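Local coordinates for alcohol dehydrogenase superfamily protein (Novosphingobium aromaticivorans, PDB 3GAZ) that probably acts as an NADP-dependent oxidoreductase of the medium-chain alcohol dehydrogenase superfamily, at residues A309-A314 with I331-E336; G18-R23 with G103-F108; D316-R321 with P325-K330; Q38-G43 with L123-A128. All blocks are in the same frame, centred on the assembly; numbering follows the deposited sequence.

Contact 1: residues A309-A314 with I331-E336; sequences AEIGSA and IAITVE
Ile-311 overlaps the end of Ile-333 with the fork of its side chain. The methyl CD1 of Ile-333 reaches from the strand toward the helix and meets three carbons of Ile-311. Ile-333 CD1 is 3.7 Å from Ile-311 CG1 and 3.8 Å from Ile-311 CG2. The two side chains cross at about a right angle. One methyl is thus held at the fork of the other isoleucine, not laid along it. In Ile-333 the CG1 branch is anti to the carbonyl carbon (chi1 -63°) and its chain stays extended, which carries CD1 out to the helix.

One turn on, Ala-314 points its CB at the strand. Ala-314 CB lies 3.9 Å from Ile-331 CG2 and 4.2 Å from Ile-333 CG1. Its small side chain therefore sits over both isoleucines. Ala-332, between them, points away from the helix. All four touching residues are buried, and apolar side chains carry the contact.

Glu-310 is the N-cap of the helix, and its OE1 is hydrogen-bonded to Ser-307 N. The contact lies within a beta-alpha-beta unit: strand 306-307, helix 311-319, then strand 332-334 parallel to the first. Phe-306 touches Ala-314 and Ile-331 from strand 306-307. Strand 41-43 flanks strand 332-334 as an antiparallel neighbour, and helix 125-129 covers Ala-332 on the side of the strand turned from helix 311-319.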
loop_
_atom_site.group_PDB
_atom_site.type_symbol
_atom_site.label_atom_id
_atom_site.label_comp_id
_atom_site.label_asym_id
_atom_site.label_seq_id
_atom_site.Cartn_x
_atom_site.Cartn_y
_atom_site.Cartn_z
ATOM N N ALA A 309 11.138 -14.897 17.163
ATOM C CA ALA A 309 12.557 -14.962 16.822
ATOM C C ALA A 309 12.907 -16.110 15.871
ATOM O O ALA A 309 14.044 -16.208 15.404
ATOM C CB ALA A 309 13.393 -15.078 18.102
ATOM N N GLU A 310 11.932 -16.962 15.558
ATOM C CA GLU A 310 12.179 -18.111 14.685
ATOM C C GLU A 310 11.314 -18.092 13.423
ATOM O O GLU A 310 10.975 -19.141 12.875
ATOM C CB GLU A 310 11.921 -19.400 15.477
ATOM C CG GLU A 310 12.585 -19.387 16.851
ATOM C CD GLU A 310 12.082 -20.478 17.783
ATOM O OE1 GLU A 310 10.850 -20.667 17.896
ATOM O OE2 GLU A 310 12.927 -21.133 18.426
ATOM N N ILE A 311 10.975 -16.896 12.954
ATOM C CA ILE A 311 10.127 -16.756 11.778
ATOM C C ILE A 311 10.750 -17.338 10.514
ATOM O O ILE A 311 10.046 -17.915 9.688
ATOM C CB ILE A 311 9.726 -15.268 11.580
ATOM C CG1 ILE A 311 8.972 -14.791 12.827
ATOM C CG2 ILE A 311 8.848 -15.109 10.343
ATOM C CD1 ILE A 311 8.520 -13.340 12.788
ATOM N N GLY A 312 12.064 -17.199 10.359
ATOM C CA GLY A 312 12.716 -17.768 9.190
ATOM C C GLY A 312 12.493 -19.272 9.149
ATOM O O GLY A 312 12.214 -19.848 8.091
ATOM N N SER A 313 12.611 -19.914 10.308
ATOM C CA SER A 313 12.405 -21.357 10.412
ATOM C C SER A 313 10.938 -21.695 10.164
ATOM O O SER A 313 10.621 -22.735 9.592
ATOM C CB SER A 313 12.813 -21.865 11.800
ATOM O OG SER A 313 14.202 -21.693 12.020
ATOM N N ALA A 314 10.043 -20.814 10.601
ATOM C CA ALA A 314 8.616 -21.049 10.404
ATOM C C ALA A 314 8.295 -21.158 8.915
ATOM O O ALA A 314 7.559 -22.055 8.497
ATOM C CB ALA A 314 7.808 -19.929 11.038
ATOM N N ILE A 331 1.087 -23.065 9.552
ATOM C CA ILE A 331 2.074 -22.684 10.552
ATOM C C ILE A 331 1.701 -21.371 11.227
ATOM O O ILE A 331 1.386 -20.385 10.555
ATOM C CB ILE A 331 3.474 -22.496 9.914
ATOM C CG1 ILE A 331 3.939 -23.800 9.262
ATOM C CG2 ILE A 331 4.468 -22.021 10.970
ATOM C CD1 ILE A 331 4.233 -24.925 10.242
ATOM N N ALA A 332 1.749 -21.364 12.555
ATOM C CA ALA A 332 1.435 -20.175 13.330
ATOM C C ALA A 332 2.650 -19.771 14.160
ATOM O O ALA A 332 3.366 -20.617 14.703
ATOM C CB ALA A 332 0.251 -20.436 14.246
ATOM N N ILE A 333 2.882 -18.468 14.235
ATOM C CA ILE A 333 3.989 -17.932 15.006
ATOM C C ILE A 333 3.414 -17.425 16.315
ATOM O O ILE A 333 2.428 -16.697 16.313
ATOM C CB ILE A 333 4.642 -16.735 14.284
ATOM C CG1 ILE A 333 5.248 -17.192 12.956
ATOM C CG2 ILE A 333 5.695 -16.091 15.191
ATOM C CD1 ILE A 333 5.546 -16.046 12.011
ATOM N N THR A 334 4.023 -17.815 17.433
ATOM C CA THR A 334 3.552 -17.347 18.726
ATOM C C THR A 334 4.300 -16.067 19.062
ATOM O O THR A 334 5.497 -16.097 19.350
ATOM C CB THR A 334 3.806 -18.374 19.843
ATOM O OG1 THR A 334 3.110 -19.589 19.544
ATOM C CG2 THR A 334 3.318 -17.824 21.178
ATOM N N VAL A 335 3.591 -14.946 19.014
ATOM C CA VAL A 335 4.179 -13.645 19.310
ATOM C C VAL A 335 4.200 -13.403 20.815
ATOM O O VAL A 335 5.218 -13.007 21.372
ATOM C CB VAL A 335 3.382 -12.507 18.627
ATOM C CG1 VAL A 335 3.890 -11.153 19.098
ATOM C CG2 VAL A 335 3.514 -12.623 17.109
ATOM N N GLU A 336 3.063 -13.638 21.460
ATOM C CA GLU A 336 2.946 -13.456 22.899
ATOM C C GLU A 336 2.180 -14.634 23.486
ATOM O O GLU A 336 2.811 -15.481 24.158
ATOM C CB GLU A 336 2.218 -12.153 23.204
#

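Contact 2: residues G18-R23 with G103-F108; sequences GPFVLR and GTHAQF
Phe-20 and His-105 meet obliquely, with their ring planes at 72° and their centroids 5.6 Å apart. The phenyl CE1 approaches the imidazole at its edge, near the imidazole plane, and lies 3.8 Å from His-105 ND1. His-105 CE1 is almost as near, at 3.9 Å from Phe-20 CE1. The imidazole approaches the phenyl ring obliquely. With CG anti to the carbonyl carbon in both residues (chi1 -76° for Phe-20 and -63° for His-105), each ring is carried toward the other segment.

Phe-20 lies on strand 20-26, which forms an antiparallel pair with strand 7-13. His-105 sits in the loop before strand 108-112, at the centre of an inverse gamma turn. The weak bond from Ala-106 N to Thr-104 O, 2.7 Å, closes that turn. The far nitrogen of the ring, NE2, is hydrogen-bonded to the hydroxyl of Tyr-315, which would fix how the ring is turned. Ile-311 of helix 311-319 touches both rings. Farther along the strand, Arg-23 forms a salt bridge with Glu-188 of the second subunit.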
loop_
_atom_site.group_PDB
_atom_site.type_symbol
_atom_site.label_atom_id
_atom_site.label_comp_id
_atom_site.label_asym_id
_atom_site.label_seq_id
_atom_site.Cartn_x
_atom_site.Cartn_y
_atom_site.Cartn_z
ATOM N N GLY A 18 16.129 -11.136 2.428
ATOM C CA GLY A 18 16.856 -10.851 3.649
ATOM C C GLY A 18 16.270 -11.585 4.842
ATOM O O GLY A 18 15.166 -12.127 4.763
ATOM N N PRO A 19 16.996 -11.630 5.967
ATOM C CA PRO A 19 16.510 -12.312 7.167
ATOM C C PRO A 19 15.418 -11.513 7.870
ATOM O O PRO A 19 15.245 -10.324 7.616
ATOM C CB PRO A 19 17.767 -12.421 8.026
ATOM C CG PRO A 19 18.506 -11.162 7.673
ATOM C CD PRO A 19 18.368 -11.129 6.168
ATOM N N PHE A 20 14.675 -12.177 8.745
ATOM C CA PHE A 20 13.641 -11.504 9.512
ATOM C C PHE A 20 14.393 -10.840 10.659
ATOM O O PHE A 20 14.875 -11.509 11.572
ATOM C CB PHE A 20 12.623 -12.526 10.020
ATOM C CG PHE A 20 11.684 -13.012 8.953
ATOM C CD1 PHE A 20 10.592 -12.237 8.570
ATOM C CD2 PHE A 20 11.922 -14.210 8.288
ATOM C CE1 PHE A 20 9.753 -12.649 7.538
ATOM C CE2 PHE A 20 11.089 -14.630 7.255
ATOM C CZ PHE A 20 10.002 -13.847 6.877
ATOM N N VAL A 21 14.513 -9.520 10.595
ATOM C CA VAL A 21 15.248 -8.779 11.609
ATOM C C VAL A 21 14.379 -8.234 12.731
ATOM O O VAL A 21 13.481 -7.432 12.491
ATOM C CB VAL A 21 16.017 -7.607 10.961
ATOM C CG1 VAL A 21 16.816 -6.846 12.016
ATOM C CG2 VAL A 21 16.932 -8.143 9.866
ATOM N N LEU A 22 14.647 -8.678 13.958
ATOM C CA LEU A 22 13.893 -8.195 15.106
ATOM C C LEU A 22 14.341 -6.763 15.398
ATOM O O LEU A 22 15.536 -6.495 15.544
ATOM C CB LEU A 22 14.141 -9.081 16.328
ATOM C CG LEU A 22 13.620 -10.516 16.228
ATOM C CD1 LEU A 22 13.820 -11.217 17.559
ATOM C CD2 LEU A 22 12.138 -10.504 15.859
ATOM N N ARG A 23 13.376 -5.857 15.491
ATOM C CA ARG A 23 13.652 -4.440 15.737
ATOM C C ARG A 23 12.708 -3.854 16.791
ATOM O O ARG A 23 11.566 -4.299 16.918
ATOM C CB ARG A 23 13.455 -3.647 14.437
ATOM C CG ARG A 23 14.431 -3.955 13.308
ATOM C CD ARG A 23 15.810 -3.426 13.643
ATOM N NE ARG A 23 15.758 -2.049 14.140
ATOM C CZ ARG A 23 15.348 -1.004 13.426
ATOM N NH1 ARG A 23 14.950 -1.165 12.169
ATOM N NH2 ARG A 23 15.328 0.207 13.974
ATOM N N GLY A 103 2.534 -5.657 8.642
ATOM C CA GLY A 103 2.283 -7.084 8.771
ATOM C C GLY A 103 2.013 -7.494 10.206
ATOM O O GLY A 103 2.084 -6.667 11.122
ATOM N N THR A 104 1.719 -8.773 10.423
ATOM C CA THR A 104 1.428 -9.233 11.774
ATOM C C THR A 104 2.601 -9.848 12.540
ATOM O O THR A 104 2.412 -10.356 13.647
ATOM C CB THR A 104 0.228 -10.208 11.776
ATOM O OG1 THR A 104 0.546 -11.383 11.018
ATOM C CG2 THR A 104 -0.995 -9.527 11.166
ATOM N N HIS A 105 3.803 -9.813 11.958
ATOM C CA HIS A 105 4.991 -10.326 12.644
ATOM C C HIS A 105 5.410 -9.199 13.591
ATOM O O HIS A 105 6.508 -8.646 13.474
ATOM C CB HIS A 105 6.132 -10.596 11.659
ATOM C CG HIS A 105 5.828 -11.651 10.642
ATOM N ND1 HIS A 105 6.597 -11.835 9.511
ATOM C CD2 HIS A 105 4.848 -12.582 10.588
ATOM C CE1 HIS A 105 6.102 -12.835 8.805
ATOM N NE2 HIS A 105 5.041 -13.306 9.437
ATOM N N ALA A 106 4.516 -8.847 14.508
ATOM C CA ALA A 106 4.766 -7.763 15.453
ATOM C C ALA A 106 3.955 -7.957 16.720
ATOM O O ALA A 106 2.936 -8.642 16.715
ATOM C CB ALA A 106 4.402 -6.424 14.814
ATOM N N GLN A 107 4.399 -7.341 17.808
ATOM C CA GLN A 107 3.683 -7.471 19.065
ATOM C C GLN A 107 2.358 -6.717 19.035
ATOM O O GLN A 107 1.423 -7.093 19.733
ATOM C CB GLN A 107 4.539 -6.962 20.227
ATOM C CG GLN A 107 5.776 -7.804 20.493
ATOM C CD GLN A 107 6.559 -7.304 21.687
ATOM O OE1 GLN A 107 6.855 -6.111 21.791
ATOM N NE2 GLN A 107 6.903 -8.215 22.597
ATOM N N PHE A 108 2.280 -5.661 18.223
ATOM C CA PHE A 108 1.058 -4.859 18.123
ATOM C C PHE A 108 0.727 -4.456 16.686
ATOM O O PHE A 108 1.589 -4.450 15.814
ATOM C CB PHE A 108 1.191 -3.573 18.945
ATOM C CG PHE A 108 1.446 -3.800 20.402
ATOM C CD1 PHE A 108 0.387 -3.958 21.289
ATOM C CD2 PHE A 108 2.748 -3.862 20.889
ATOM C CE1 PHE A 108 0.622 -4.175 22.647
ATOM C CE2 PHE A 108 2.994 -4.079 22.244
ATOM C CZ PHE A 108 1.930 -4.236 23.124
#

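Contact 3: residues D316-R321 with P325-K330; sequences DAVLGR and PRQRGK
Ala-317 O, in the last turn of helix 311-319, faces the returning chain at Arg-326 and Gln-327. Gln-327 N gives Ala-317 O a weak hydrogen bond of 2.8 Å, bent to 128°. Arg-326 CA makes a CA-H...O contact to Ala-317 O at 3.4 Å. A Schellman motif ends the helix: Arg-321 N bonds to Asp-316 O, and Gly-320 N, of the C-prime residue with positive phi, bonds weakly to Ala-317 O. Gly-320 CA is only 3.8 Å from Arg-326 CA, and a CB there would be crowded by Arg-326 CB.

The Arg-326 guanidinium lies with one face over Val-318 O and the backbone of Leu-319. Val-318 O is 2.8 Å from Arg-326 NE, but the angle is too poor for a hydrogen bond. The positive charge probably still suits the helix end. Gln-327 runs beside Val-318, pointing the same way. Its CG is wedged between backbone N and carbonyl carbon (chi1 54°), which brings Gln-327 OE1 to 3.6 Å from Val-318 CG2. The side chain also comes within about 3 Å of a bound calcium ion. With an alanine here, this flank of Val-318 would probably be uncovered and the calcium left without the neighbouring amide.

Arg-304 is hydrogen-bonded to Pro-325 O. Helix 46-52 packs on Val-318 and Leu-319, and the loop leads on into strand 332-334.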
loop_
_atom_site.group_PDB
_atom_site.type_symbol
_atom_site.label_atom_id
_atom_site.label_comp_id
_atom_site.label_asym_id
_atom_site.label_seq_id
_atom_site.Cartn_x
_atom_site.Cartn_y
_atom_site.Cartn_z
ATOM N N ASP A 316 10.422 -21.907 6.524
ATOM C CA ASP A 316 11.111 -23.040 5.914
ATOM C C ASP A 316 10.133 -24.200 5.993
ATOM O O ASP A 316 10.103 -25.069 5.121
ATOM C CB ASP A 316 12.376 -23.422 6.686
ATOM C CG ASP A 316 13.524 -22.472 6.436
ATOM O OD1 ASP A 316 13.645 -21.967 5.299
ATOM O OD2 ASP A 316 14.314 -22.248 7.376
ATOM N N ALA A 317 9.336 -24.203 7.056
ATOM C CA ALA A 317 8.343 -25.247 7.272
ATOM C C ALA A 317 7.154 -25.049 6.332
ATOM O O ALA A 317 6.638 -26.008 5.752
ATOM C CB ALA A 317 7.881 -25.225 8.731
ATOM N N VAL A 318 6.714 -23.803 6.188
ATOM C CA VAL A 318 5.596 -23.500 5.298
ATOM C C VAL A 318 5.907 -23.975 3.878
ATOM O O VAL A 318 5.033 -24.486 3.171
ATOM C CB VAL A 318 5.315 -21.983 5.246
ATOM C CG1 VAL A 318 4.307 -21.678 4.143
ATOM C CG2 VAL A 318 4.783 -21.508 6.582
ATOM N N LEU A 319 7.160 -23.808 3.471
ATOM C CA LEU A 319 7.582 -24.191 2.130
ATOM C C LEU A 319 8.320 -25.525 2.082
ATOM O O LEU A 319 8.584 -26.052 1.005
ATOM C CB LEU A 319 8.482 -23.099 1.546
ATOM C CG LEU A 319 7.879 -21.692 1.469
ATOM C CD1 LEU A 319 8.954 -20.697 1.049
ATOM C CD2 LEU A 319 6.719 -21.683 0.486
ATOM N N GLY A 320 8.647 -26.071 3.247
ATOM C CA GLY A 320 9.374 -27.326 3.279
ATOM C C GLY A 320 10.751 -27.118 2.675
ATOM O O GLY A 320 11.197 -27.892 1.829
ATOM N N ARG A 321 11.420 -26.055 3.110
ATOM C CA ARG A 321 12.751 -25.718 2.621
ATOM C C ARG A 321 13.817 -26.143 3.622
ATOM O O ARG A 321 13.524 -26.426 4.779
ATOM C CB ARG A 321 12.866 -24.204 2.400
ATOM C CG ARG A 321 11.935 -23.626 1.349
ATOM C CD ARG A 321 12.417 -23.933 -0.057
ATOM N NE ARG A 321 11.569 -23.321 -1.079
ATOM C CZ ARG A 321 11.414 -22.010 -1.246
ATOM N NH1 ARG A 321 12.049 -21.151 -0.457
ATOM N NH2 ARG A 321 10.622 -21.555 -2.208
ATOM N N PRO A 325 10.584 -30.615 7.254
ATOM C CA PRO A 325 9.357 -31.192 6.694
ATOM C C PRO A 325 8.314 -30.124 6.386
ATOM O O PRO A 325 8.157 -29.170 7.144
ATOM C CB PRO A 325 8.893 -32.147 7.789
ATOM C CG PRO A 325 10.181 -32.566 8.433
ATOM C CD PRO A 325 10.925 -31.259 8.533
ATOM N N ARG A 326 7.606 -30.289 5.275
ATOM C CA ARG A 326 6.581 -29.334 4.875
ATOM C C ARG A 326 5.454 -29.286 5.906
ATOM O O ARG A 326 5.166 -30.278 6.580
ATOM C CB ARG A 326 6.000 -29.716 3.507
ATOM C CG ARG A 326 4.946 -28.742 2.985
ATOM C CD ARG A 326 5.475 -27.890 1.843
ATOM N NE ARG A 326 4.612 -26.745 1.561
ATOM C CZ ARG A 326 4.792 -25.899 0.549
ATOM N NH1 ARG A 326 5.805 -26.069 -0.293
ATOM N NH2 ARG A 326 3.968 -24.869 0.388
ATOM N N GLN A 327 4.812 -28.128 6.019
ATOM C CA GLN A 327 3.719 -27.971 6.964
ATOM C C GLN A 327 2.611 -28.984 6.713
ATOM O O GLN A 327 2.292 -29.304 5.569
ATOM C CB GLN A 327 3.129 -26.554 6.885
ATOM C CG GLN A 327 2.703 -26.116 5.478
ATOM C CD GLN A 327 1.953 -24.785 5.469
ATOM O OE1 GLN A 327 2.179 -23.918 6.316
ATOM N NE2 GLN A 327 1.070 -24.614 4.495
ATOM N N ARG A 328 2.045 -29.495 7.798
ATOM C CA ARG A 328 0.931 -30.433 7.730
ATOM C C ARG A 328 -0.144 -29.622 8.426
ATOM O O ARG A 328 -0.331 -29.695 9.639
ATOM C CB ARG A 328 1.261 -31.718 8.491
ATOM C CG ARG A 328 2.442 -32.479 7.886
ATOM C CD ARG A 328 2.708 -33.815 8.583
ATOM N NE ARG A 328 2.856 -33.656 10.028
ATOM C CZ ARG A 328 1.841 -33.605 10.886
ATOM N NH1 ARG A 328 0.589 -33.709 10.455
ATOM N NH2 ARG A 328 2.074 -33.430 12.176
ATOM N N GLY A 329 -0.843 -28.832 7.623
ATOM C CA GLY A 329 -1.830 -27.922 8.153
ATOM C C GLY A 329 -1.066 -26.614 8.027
ATOM O O GLY A 329 -0.075 -26.567 7.301
ATOM N N LYS A 330 -1.477 -25.562 8.721
ATOM C CA LYS A 330 -0.770 -24.295 8.596
ATOM C C LYS A 330 0.173 -24.009 9.765
ATOM O O LYS A 330 0.085 -24.636 10.820
ATOM C CB LYS A 330 -1.787 -23.159 8.399
ATOM C CG LYS A 330 -2.570 -23.284 7.081
ATOM C CD LYS A 330 -3.613 -22.181 6.892
ATOM C CE LYS A 330 -2.987 -20.789 6.963
ATOM N NZ LYS A 330 -1.916 -20.597 5.948
#

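Contact 4: residues Q38-G43 with L123-A128; sequences QIEASG and LTMRQA
Ala-41 and Met-125 form the tight part of this contact. The methyl CB of Ala-41 points toward the first turn of helix 125-129 and lies 3.2 Å from Met-125 O. Ala-41 CB is also 3.9 Å from Met-125 CB. Ala-41 is buried, and a backbone oxygen so close leaves little room on this side.

The other part is looser and only partly buried. Here Glu-40 and Met-125, modelled as selenomethionine, pass each other at a slant. The glutamate chain is extended, while Met-125 bends at chi2 (-72°) and brings its terminal methyl round to the carboxylate. Met-125 CE is 3.6 Å from Glu-40 OE2, and Met-125 CG is 3.6 Å from Glu-40 OE1. These are contacts of CH groups with a polar end. The real polar partner of OE2 is Thr-74 OG1, to which it is hydrogen-bonded.

The chain turns a corner at Glu-40, between strands 34-39 and 41-43. Glu-40 and Ala-41 both face Ala-72 in a classic beta bulge, so two successive side chains can point at the helix. Thr-74 would probably lose this partner, and the Met-125 methyl some of its cover, with an alanine in place of Glu-40.

The helix start is fixed by a capping box. Gln-127 N donates to Thr-124 OG1 at 3.2 Å. In return, Thr-124 N donates to a lone pair of Gln-127 OE1 at 2.9 Å, in the carbonyl plane. Arg-126 starts its side chain away from strand 41-43, and its NH2 is hydrogen-bonded to Asp-302 O.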
loop_
_atom_site.group_PDB
_atom_site.type_symbol
_atom_site.label_atom_id
_atom_site.label_comp_id
_atom_site.label_asym_id
_atom_site.label_seq_id
_atom_site.Cartn_x
_atom_site.Cartn_y
_atom_site.Cartn_z
ATOM N N GLN A 38 -3.052 -6.419 20.535
ATOM C CA GLN A 38 -1.833 -6.973 21.091
ATOM C C GLN A 38 -1.852 -8.358 20.467
ATOM O O GLN A 38 -2.687 -9.194 20.818
ATOM C CB GLN A 38 -1.922 -7.067 22.610
ATOM C CG GLN A 38 -0.687 -7.660 23.259
ATOM C CD GLN A 38 -0.677 -7.463 24.759
ATOM O OE1 GLN A 38 -1.635 -7.815 25.450
ATOM N NE2 GLN A 38 0.411 -6.898 25.273
ATOM N N ILE A 39 -0.953 -8.580 19.517
ATOM C CA ILE A 39 -0.888 -9.840 18.791
ATOM C C ILE A 39 -0.266 -10.979 19.586
ATOM O O ILE A 39 0.871 -10.880 20.048
ATOM C CB ILE A 39 -0.107 -9.654 17.468
ATOM C CG1 ILE A 39 -0.793 -8.578 16.615
ATOM C CG2 ILE A 39 -0.031 -10.980 16.715
ATOM C CD1 ILE A 39 -0.037 -8.208 15.337
ATOM N N GLU A 40 -1.019 -12.065 19.735
ATOM C CA GLU A 40 -0.533 -13.229 20.467
ATOM C C GLU A 40 -0.080 -14.343 19.521
ATOM O O GLU A 40 0.824 -15.114 19.846
ATOM C CB GLU A 40 -1.621 -13.720 21.437
ATOM C CG GLU A 40 -1.904 -12.695 22.540
ATOM C CD GLU A 40 -2.998 -13.110 23.510
ATOM O OE1 GLU A 40 -2.970 -14.261 23.993
ATOM O OE2 GLU A 40 -3.878 -12.270 23.801
ATOM N N ALA A 41 -0.693 -14.407 18.343
ATOM C CA ALA A 41 -0.343 -15.405 17.340
ATOM C C ALA A 41 -0.464 -14.796 15.944
ATOM O O ALA A 41 -1.426 -14.079 15.645
ATOM C CB ALA A 41 -1.251 -16.628 17.463
ATOM N N SER A 42 0.527 -15.082 15.102
ATOM C CA SER A 42 0.571 -14.580 13.734
ATOM C C SER A 42 0.492 -15.776 12.779
ATOM O O SER A 42 1.324 -16.684 12.838
ATOM C CB SER A 42 1.877 -13.801 13.514
ATOM O OG SER A 42 2.005 -13.326 12.180
ATOM N N GLY A 43 -0.513 -15.777 11.910
ATOM C CA GLY A 43 -0.676 -16.875 10.970
ATOM C C GLY A 43 0.111 -16.645 9.695
ATOM O O GLY A 43 0.006 -15.583 9.086
ATOM N N LEU A 123 -11.108 -22.030 20.145
ATOM C CA LEU A 123 -9.773 -22.103 19.556
ATOM C C LEU A 123 -8.695 -21.393 20.365
ATOM O O LEU A 123 -8.962 -20.398 21.041
ATOM C CB LEU A 123 -9.778 -21.497 18.148
ATOM C CG LEU A 123 -10.756 -22.023 17.093
ATOM C CD1 LEU A 123 -10.505 -21.283 15.784
ATOM C CD2 LEU A 123 -10.574 -23.523 16.899
ATOM N N THR A 124 -7.472 -21.911 20.285
ATOM C CA THR A 124 -6.339 -21.291 20.955
ATOM C C THR A 124 -5.939 -20.144 20.023
ATOM O O THR A 124 -6.426 -20.068 18.895
ATOM C CB THR A 124 -5.145 -22.257 21.074
ATOM O OG1 THR A 124 -4.659 -22.572 19.762
ATOM C CG2 THR A 124 -5.562 -23.540 21.797
HETATM N N MSE A 125 -5.065 -19.255 20.478
HETATM C CA MSE A 125 -4.646 -18.144 19.632
HETATM C C MSE A 125 -3.966 -18.644 18.351
HETATM O O MSE A 125 -4.152 -18.071 17.275
HETATM C CB MSE A 125 -3.711 -17.212 20.409
HETATM C CG MSE A 125 -4.423 -16.341 21.460
HETATM SE SE MSE A 125 -5.427 -14.997 20.734
HETATM C CE MSE A 125 -6.272 -14.361 22.209
ATOM N N ARG A 126 -3.184 -19.714 18.469
ATOM C CA ARG A 126 -2.502 -20.283 17.307
ATOM C C ARG A 126 -3.523 -20.775 16.283
ATOM O O ARG A 126 -3.426 -20.457 15.099
ATOM C CB ARG A 126 -1.592 -21.442 17.736
ATOM C CG ARG A 126 -0.171 -21.021 18.133
ATOM C CD ARG A 126 0.547 -22.120 18.922
ATOM N NE ARG A 126 0.436 -23.435 18.291
ATOM C CZ ARG A 126 1.053 -23.795 17.168
ATOM N NH1 ARG A 126 1.844 -22.941 16.532
ATOM N NH2 ARG A 126 0.870 -25.014 16.675
ATOM N N GLN A 127 -4.506 -21.544 16.748
ATOM C CA GLN A 127 -5.543 -22.081 15.868
ATOM C C GLN A 127 -6.317 -20.998 15.122
ATOM O O GLN A 127 -6.575 -21.120 13.927
ATOM C CB GLN A 127 -6.544 -22.920 16.666
ATOM C CG GLN A 127 -6.058 -24.283 17.102
ATOM C CD GLN A 127 -7.110 -25.007 17.925
ATOM O OE1 GLN A 127 -7.535 -24.517 18.970
ATOM N NE2 GLN A 127 -7.540 -26.172 17.454
ATOM N N ALA A 128 -6.706 -19.950 15.839
ATOM C CA ALA A 128 -7.466 -18.863 15.241
ATOM C C ALA A 128 -6.637 -18.040 14.257
ATOM O O ALA A 128 -7.159 -17.566 13.251
ATOM C CB ALA A 128 -8.023 -17.961 16.333
#

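Contact 2 opens first, at 18-23, and contact 4 opens at 38-43 before contact 2 closes at 103-108. Contact 4 then closes at 123-128, so the two cross. Together they tie the N-terminal strand pair, the large mixed sheet and helix 125-129. The chain next builds the six-stranded parallel sheet. On its return, contact 1 opens at 309-314. Contact 3 makes a short loop, 316-330, within the span of contact 1, which closes at 331-336. Strand 332-334 then pairs with strand 41-43 of contact 4, and helix 311-319 reaches contact 2. The C-terminal end is thus built into the N-terminal part of the fold.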